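Local coordinates for putative CRISPR-associated endoribonuclease-like protein Cas6 (Pyrococcus furiosus, PDB 3UFC) that probably binds CRISPR RNA as a Cas6-family protein of the archaeal adaptive immune system against viruses and other mobile genetic elements, at residues Ser28-Lys33 with Gly50-Ser55; Leu168-Val173 with Ala218-Glu223. All coordinates share one frame; numbering follows the deposited sequence.

In the fold
Contact 1 comes first along the chain. It brings helix 23-37 against the start of strand 53-59 and closes a loop of 16 residues that includes helix 42-46. Contact 2 opens only later. It joins helix 158-174 to helix 215-224 across 44 residues, most of them in strands 183-197 and 200-213. The two loops follow in series, so they neither nest nor cross. Contact 1 belongs to the N-terminal ferredoxin-like half and contact 2 to the C-terminal half. Their centres are about 16 Å apart, yet they meet directly. Arg169 NH2 hydrogen-bonds to Gly50 O, at 2.9 Å, and Val173 packs against Gly50 and Tyr51. This ties the two halves together.

Contact 1: Ser28-Lys33 with Gly50-Ser55; sequences SQIVEK and GYWTFS
Helix residues Ser28-Lys33 lie beside the chain entering strand 53-59, with the CA atoms of Ile30 and Phe54 10.1 Å apart, an interval bridged by side chains from both segments. Ile30 does most of this and meets two rings. Its CG2 methyl reaches the six-membered ring of Trp52, 3.7 Å from CH2, approaching obliquely. Its CD1 also lies 4.1 Å from Trp52 CH2. The same CD1 sits over one face of the Phe54 ring, 4.4 Å from Phe54 CD1. CG2 is anti to the backbone N of Ile30 and CG1 is anti to its carbonyl carbon (chi1 -63°), which turns CG2 to the indole and leaves CD1 between the indole and the Phe54 face. Val31 adds a looser touch, with CG2 4.4 Å from Trp52 CZ2. Its other neighbours include Val42 and Leu45 of helix 42-46.

The contact is purely apolar and all four touching residues are buried. The indole nitrogen still has a partner: Trp52 NE1 hydrogen-bonds to Leu45 O. This bond should limit rotation of the indole, whose far ring meets the helix. Ile81 of the adjacent strand 77-83 touches both Trp52 and Phe54. The arrangement is that of a ferredoxin-like domain, in which the first helix covers one face of the antiparallel sheet and here packs beside its edge strand 53-59.

Contact 2: Leu168-Val173 with Ala218-Glu223; sequences LRYHEV and AKFGYE
Arg169 leads the contact and meets Phe220 with both ends of its side chain. Its CB lies 3.8 Å from Phe220 CE2. Farther out the chain bends at chi3 and brings the guanidinium back to the ring. Phe220 CE2 then stands over the centre of one guanidinium face, 3.7 Å from NH2. The two planes are 56° apart, so the groups do not lie flat on each other. The carbonyl Arg169 O comes to 3.7 Å from Phe220 CZ, obliquely to the ring.

The guanidinium is gripped by backbone carbonyls. NE donates a hydrogen bond to His49 O, NH1 one to Gly225 O, and NH2 one to Asn224 O. Asn224 ends helix 215-224, so the positive charge may be favoured by the helix dipole.

Tyr170 follows. Its CA sits over one face of the Phe220 ring in a CH-pi contact, 4.0 Å from the centroid. Its own ring lies beside Phe220 obliquely, with CD1 3.7 Å from Phe220 CD1. One turn on from Arg169, Val173 takes the ring edge. Val173 CB lies near the ring plane, 3.7 Å from Phe220 CE1.

All three residues thus converge on Phe220. Its CG is anti to its backbone N (chi1 -175°), which carries the ring out to the other helix. Met166 and Met174 of helix 158-174 also touch it. The axes of the short segments approach to 10.9 Å and run at 80°, almost perpendicular. Such a pairing joins the two helices of the second ferredoxin-like half, each of which links strands of its four-stranded antiparallel sheet.

Contact 1: Ser28-Lys33 with Gly50-Ser55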
loop_
_atom_site.group_PDB
_atom_site.type_symbol
_atom_site.label_atom_id
_atom_site.label_comp_id
_atom_site.label_asym_id
_atom_site.label_seq_id
_atom_site.Cartn_x
_atom_site.Cartn_y
_atom_site.Cartn_z
ATOM N N SER A 28 1.788 -9.940 -7.481
ATOM C CA SER A 28 2.384 -11.196 -7.931
ATOM C C SER A 28 3.680 -10.987 -8.707
ATOM O O SER A 28 4.671 -11.679 -8.474
ATOM C CB SER A 28 1.385 -11.963 -8.805
ATOM O OG SER A 28 0.198 -12.259 -8.082
ATOM N N GLN A 29 3.673 -10.030 -9.629
ATOM C CA GLN A 29 4.855 -9.756 -10.433
ATOM C C GLN A 29 6.013 -9.228 -9.595
ATOM O O GLN A 29 7.161 -9.614 -9.809
ATOM C CB GLN A 29 4.512 -8.777 -11.554
ATOM C CG GLN A 29 3.528 -9.362 -12.560
ATOM C CD GLN A 29 3.061 -8.344 -13.576
ATOM O OE1 GLN A 29 3.782 -8.006 -14.511
ATOM N NE2 GLN A 29 1.849 -7.835 -13.386
ATOM N N ILE A 30 5.722 -8.350 -8.640
ATOM C CA ILE A 30 6.775 -7.811 -7.785
ATOM C C ILE A 30 7.399 -8.957 -6.985
ATOM O O ILE A 30 8.626 -9.086 -6.916
ATOM C CB ILE A 30 6.217 -6.740 -6.807
ATOM C CG1 ILE A 30 5.669 -5.553 -7.594
ATOM C CG2 ILE A 30 7.311 -6.293 -5.837
ATOM C CD1 ILE A 30 4.916 -4.522 -6.751
ATOM N N VAL A 31 6.553 -9.797 -6.392
ATOM C CA VAL A 31 7.040 -10.927 -5.604
ATOM C C VAL A 31 7.830 -11.900 -6.487
ATOM O O VAL A 31 8.886 -12.400 -6.091
ATOM C CB VAL A 31 5.876 -11.695 -4.933
ATOM C CG1 VAL A 31 6.408 -12.950 -4.248
ATOM C CG2 VAL A 31 5.167 -10.794 -3.918
ATOM N N GLU A 32 7.314 -12.167 -7.680
ATOM C CA GLU A 32 7.981 -13.072 -8.606
ATOM C C GLU A 32 9.373 -12.525 -8.945
ATOM O O GLU A 32 10.367 -13.244 -8.884
ATOM C CB GLU A 32 7.137 -13.224 -9.878
ATOM C CG GLU A 32 7.628 -14.283 -10.859
ATOM C CD GLU A 32 8.886 -13.869 -11.602
ATOM O OE1 GLU A 32 8.878 -12.785 -12.224
ATOM O OE2 GLU A 32 9.879 -14.630 -11.570
ATOM N N LYS A 33 9.441 -11.242 -9.282
ATOM C CA LYS A 33 10.718 -10.626 -9.630
ATOM C C LYS A 33 11.710 -10.601 -8.467
ATOM O O LYS A 33 12.897 -10.866 -8.654
ATOM C CB LYS A 33 10.487 -9.205 -10.157
ATOM C CG LYS A 33 9.672 -9.171 -11.446
ATOM C CD LYS A 33 9.345 -7.753 -11.876
ATOM C CE LYS A 33 8.431 -7.761 -13.091
ATOM N NZ LYS A 33 9.063 -8.473 -14.245
ATOM N N GLY A 50 2.077 -7.868 6.621
ATOM C CA GLY A 50 2.527 -6.670 5.937
ATOM C C GLY A 50 3.922 -6.182 6.253
ATOM O O GLY A 50 4.085 -5.207 6.985
ATOM N N TYR A 51 4.926 -6.853 5.694
ATOM C CA TYR A 51 6.317 -6.466 5.901
ATOM C C TYR A 51 6.689 -5.336 4.953
ATOM O O TYR A 51 7.815 -4.839 4.977
ATOM C CB TYR A 51 7.257 -7.650 5.654
ATOM C CG TYR A 51 7.314 -8.646 6.789
ATOM C CD1 TYR A 51 6.265 -9.537 7.026
ATOM C CD2 TYR A 51 8.424 -8.699 7.625
ATOM C CE1 TYR A 51 6.329 -10.461 8.077
ATOM C CE2 TYR A 51 8.497 -9.611 8.671
ATOM C CZ TYR A 51 7.452 -10.487 8.891
ATOM O OH TYR A 51 7.543 -11.384 9.926
ATOM N N TRP A 52 5.738 -4.934 4.117
ATOM C CA TRP A 52 5.966 -3.856 3.160
ATOM C C TRP A 52 4.627 -3.392 2.616
ATOM O O TRP A 52 3.581 -3.958 2.949
ATOM C CB TRP A 52 6.844 -4.347 1.998
ATOM C CG TRP A 52 6.195 -5.428 1.162
ATOM C CD1 TRP A 52 5.761 -6.651 1.595
ATOM C CD2 TRP A 52 5.917 -5.381 -0.247
ATOM N NE1 TRP A 52 5.230 -7.368 0.544
ATOM C CE2 TRP A 52 5.314 -6.613 -0.597
ATOM C CE3 TRP A 52 6.117 -4.417 -1.247
ATOM C CZ2 TRP A 52 4.911 -6.907 -1.907
ATOM C CZ3 TRP A 52 5.714 -4.710 -2.551
ATOM C CH2 TRP A 52 5.117 -5.948 -2.866
ATOM N N THR A 53 4.661 -2.366 1.774
ATOM C CA THR A 53 3.449 -1.839 1.166
ATOM C C THR A 53 3.787 -1.205 -0.173
ATOM O O THR A 53 4.958 -0.976 -0.482
ATOM C CB THR A 53 2.794 -0.751 2.060
ATOM O OG1 THR A 53 1.620 -0.250 1.418
ATOM C CG2 THR A 53 3.746 0.419 2.286
ATOM N N PHE A 54 2.763 -0.962 -0.981
ATOM C CA PHE A 54 2.960 -0.271 -2.242
ATOM C C PHE A 54 1.702 0.506 -2.578
ATOM O O PHE A 54 0.612 0.195 -2.097
ATOM C CB PHE A 54 3.404 -1.209 -3.390
ATOM C CG PHE A 54 2.384 -2.241 -3.823
ATOM C CD1 PHE A 54 2.385 -3.517 -3.266
ATOM C CD2 PHE A 54 1.509 -1.973 -4.874
ATOM C CE1 PHE A 54 1.533 -4.521 -3.758
ATOM C CE2 PHE A 54 0.652 -2.965 -5.376
ATOM C CZ PHE A 54 0.667 -4.242 -4.816
ATOM N N SER A 55 1.873 1.553 -3.373
ATOM C CA SER A 55 0.773 2.422 -3.754
ATOM C C SER A 55 -0.001 1.905 -4.953
ATOM O O SER A 55 0.325 0.876 -5.542
ATOM C CB SER A 55 1.315 3.798 -4.126
ATOM O OG SER A 55 1.973 3.732 -5.390
#

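Contact 2: Leu168-Val173 with Ala218-Glu223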
loop_
_atom_site.group_PDB
_atom_site.type_symbol
_atom_site.label_atom_id
_atom_site.label_comp_id
_atom_site.label_asym_id
_atom_site.label_seq_id
_atom_site.Cartn_x
_atom_site.Cartn_y
_atom_site.Cartn_z
ATOM N N LEU A 168 -0.453 -5.613 16.371
ATOM C CA LEU A 168 -0.220 -6.995 15.954
ATOM C C LEU A 168 0.851 -7.072 14.860
ATOM O O LEU A 168 1.758 -7.901 14.920
ATOM C CB LEU A 168 -1.527 -7.595 15.427
ATOM C CG LEU A 168 -2.321 -8.619 16.244
ATOM C CD1 LEU A 168 -2.140 -8.412 17.733
ATOM C CD2 LEU A 168 -3.791 -8.512 15.851
ATOM N N ARG A 169 0.724 -6.222 13.846
ATOM C CA ARG A 169 1.693 -6.202 12.752
ATOM C C ARG A 169 3.075 -5.788 13.269
ATOM O O ARG A 169 4.089 -6.383 12.903
ATOM C CB ARG A 169 1.227 -5.243 11.651
ATOM C CG ARG A 169 -0.050 -5.684 10.929
ATOM C CD ARG A 169 -0.388 -4.718 9.805
ATOM N NE ARG A 169 0.784 -4.482 8.958
ATOM C CZ ARG A 169 1.042 -3.328 8.351
ATOM N NH1 ARG A 169 0.206 -2.300 8.487
ATOM N NH2 ARG A 169 2.154 -3.190 7.642
ATOM N N TYR A 170 3.106 -4.777 14.132
ATOM C CA TYR A 170 4.363 -4.290 14.704
ATOM C C TYR A 170 5.085 -5.406 15.474
ATOM O O TYR A 170 6.303 -5.567 15.364
ATOM C CB TYR A 170 4.086 -3.111 15.646
ATOM C CG TYR A 170 5.321 -2.330 16.058
ATOM C CD1 TYR A 170 5.579 -1.069 15.520
ATOM C CD2 TYR A 170 6.227 -2.850 16.984
ATOM C CE1 TYR A 170 6.712 -0.337 15.896
ATOM C CE2 TYR A 170 7.365 -2.128 17.368
ATOM C CZ TYR A 170 7.599 -0.874 16.817
ATOM O OH TYR A 170 8.716 -0.154 17.181
ATOM N N HIS A 171 4.335 -6.176 16.256
ATOM C CA HIS A 171 4.932 -7.263 17.020
ATOM C C HIS A 171 5.550 -8.311 16.103
ATOM O O HIS A 171 6.684 -8.751 16.312
ATOM C CB HIS A 171 3.886 -7.927 17.924
ATOM C CG HIS A 171 4.388 -9.160 18.605
ATOM N ND1 HIS A 171 4.435 -10.386 17.978
ATOM C CD2 HIS A 171 4.943 -9.340 19.827
ATOM C CE1 HIS A 171 5.000 -11.268 18.783
ATOM N NE2 HIS A 171 5.318 -10.659 19.910
ATOM N N GLU A 172 4.794 -8.714 15.091
ATOM C CA GLU A 172 5.261 -9.710 14.143
ATOM C C GLU A 172 6.449 -9.222 13.309
ATOM O O GLU A 172 7.451 -9.922 13.179
ATOM C CB GLU A 172 4.118 -10.113 13.211
ATOM C CG GLU A 172 4.535 -11.037 12.084
ATOM C CD GLU A 172 5.169 -12.320 12.586
ATOM O OE1 GLU A 172 4.609 -12.944 13.516
ATOM O OE2 GLU A 172 6.224 -12.707 12.041
ATOM N N VAL A 173 6.339 -8.021 12.749
ATOM C CA VAL A 173 7.406 -7.483 11.911
ATOM C C VAL A 173 8.634 -6.982 12.670
ATOM O O VAL A 173 9.761 -7.316 12.306
ATOM C CB VAL A 173 6.861 -6.357 10.993
ATOM C CG1 VAL A 173 7.991 -5.734 10.185
ATOM C CG2 VAL A 173 5.804 -6.933 10.050
ATOM N N ALA A 218 3.652 5.394 14.224
ATOM C CA ALA A 218 3.552 6.299 13.083
ATOM C C ALA A 218 4.637 5.944 12.059
ATOM O O ALA A 218 4.390 5.917 10.851
ATOM C CB ALA A 218 3.721 7.744 13.547
ATOM N N LYS A 219 5.835 5.668 12.556
ATOM C CA LYS A 219 6.958 5.309 11.701
ATOM C C LYS A 219 6.694 3.970 11.018
ATOM O O LYS A 219 6.987 3.797 9.833
ATOM C CB LYS A 219 8.239 5.235 12.531
ATOM C CG LYS A 219 9.499 5.000 11.719
ATOM C CD LYS A 219 10.743 5.179 12.585
ATOM C CE LYS A 219 12.025 5.021 11.773
ATOM N NZ LYS A 219 12.187 3.651 11.208
ATOM N N PHE A 220 6.132 3.028 11.770
ATOM C CA PHE A 220 5.817 1.709 11.226
ATOM C C PHE A 220 4.780 1.826 10.107
ATOM O O PHE A 220 4.909 1.188 9.064
ATOM C CB PHE A 220 5.269 0.800 12.324
ATOM C CG PHE A 220 5.041 -0.617 11.873
ATOM C CD1 PHE A 220 6.078 -1.543 11.894
ATOM C CD2 PHE A 220 3.790 -1.022 11.419
ATOM C CE1 PHE A 220 5.875 -2.858 11.468
ATOM C CE2 PHE A 220 3.573 -2.339 10.990
ATOM C CZ PHE A 220 4.617 -3.256 11.014
ATOM N N GLY A 221 3.748 2.639 10.334
ATOM C CA GLY A 221 2.709 2.817 9.328
ATOM C C GLY A 221 3.225 3.554 8.103
ATOM O O GLY A 221 2.806 3.291 6.971
ATOM N N TYR A 222 4.136 4.490 8.332
ATOM C CA TYR A 222 4.725 5.257 7.244
ATOM C C TYR A 222 5.585 4.349 6.369
ATOM O O TYR A 222 5.533 4.426 5.146
ATOM C CB TYR A 222 5.591 6.389 7.805
ATOM C CG TYR A 222 6.264 7.236 6.744
ATOM C CD1 TYR A 222 5.514 8.026 5.874
ATOM C CD2 TYR A 222 7.652 7.265 6.629
ATOM C CE1 TYR A 222 6.133 8.836 4.909
ATOM C CE2 TYR A 222 8.281 8.068 5.672
ATOM C CZ TYR A 222 7.516 8.850 4.821
ATOM O OH TYR A 222 8.142 9.666 3.906
ATOM N N GLU A 223 6.357 3.469 7.001
ATOM C CA GLU A 223 7.238 2.579 6.258
ATOM C C GLU A 223 6.583 1.309 5.723
ATOM O O GLU A 223 6.935 0.858 4.631
ATOM C CB GLU A 223 8.447 2.198 7.122
ATOM C CG GLU A 223 9.166 3.402 7.728
ATOM C CD GLU A 223 10.336 3.013 8.625
ATOM O OE1 GLU A 223 10.279 1.952 9.282
ATOM O OE2 GLU A 223 11.311 3.788 8.691
#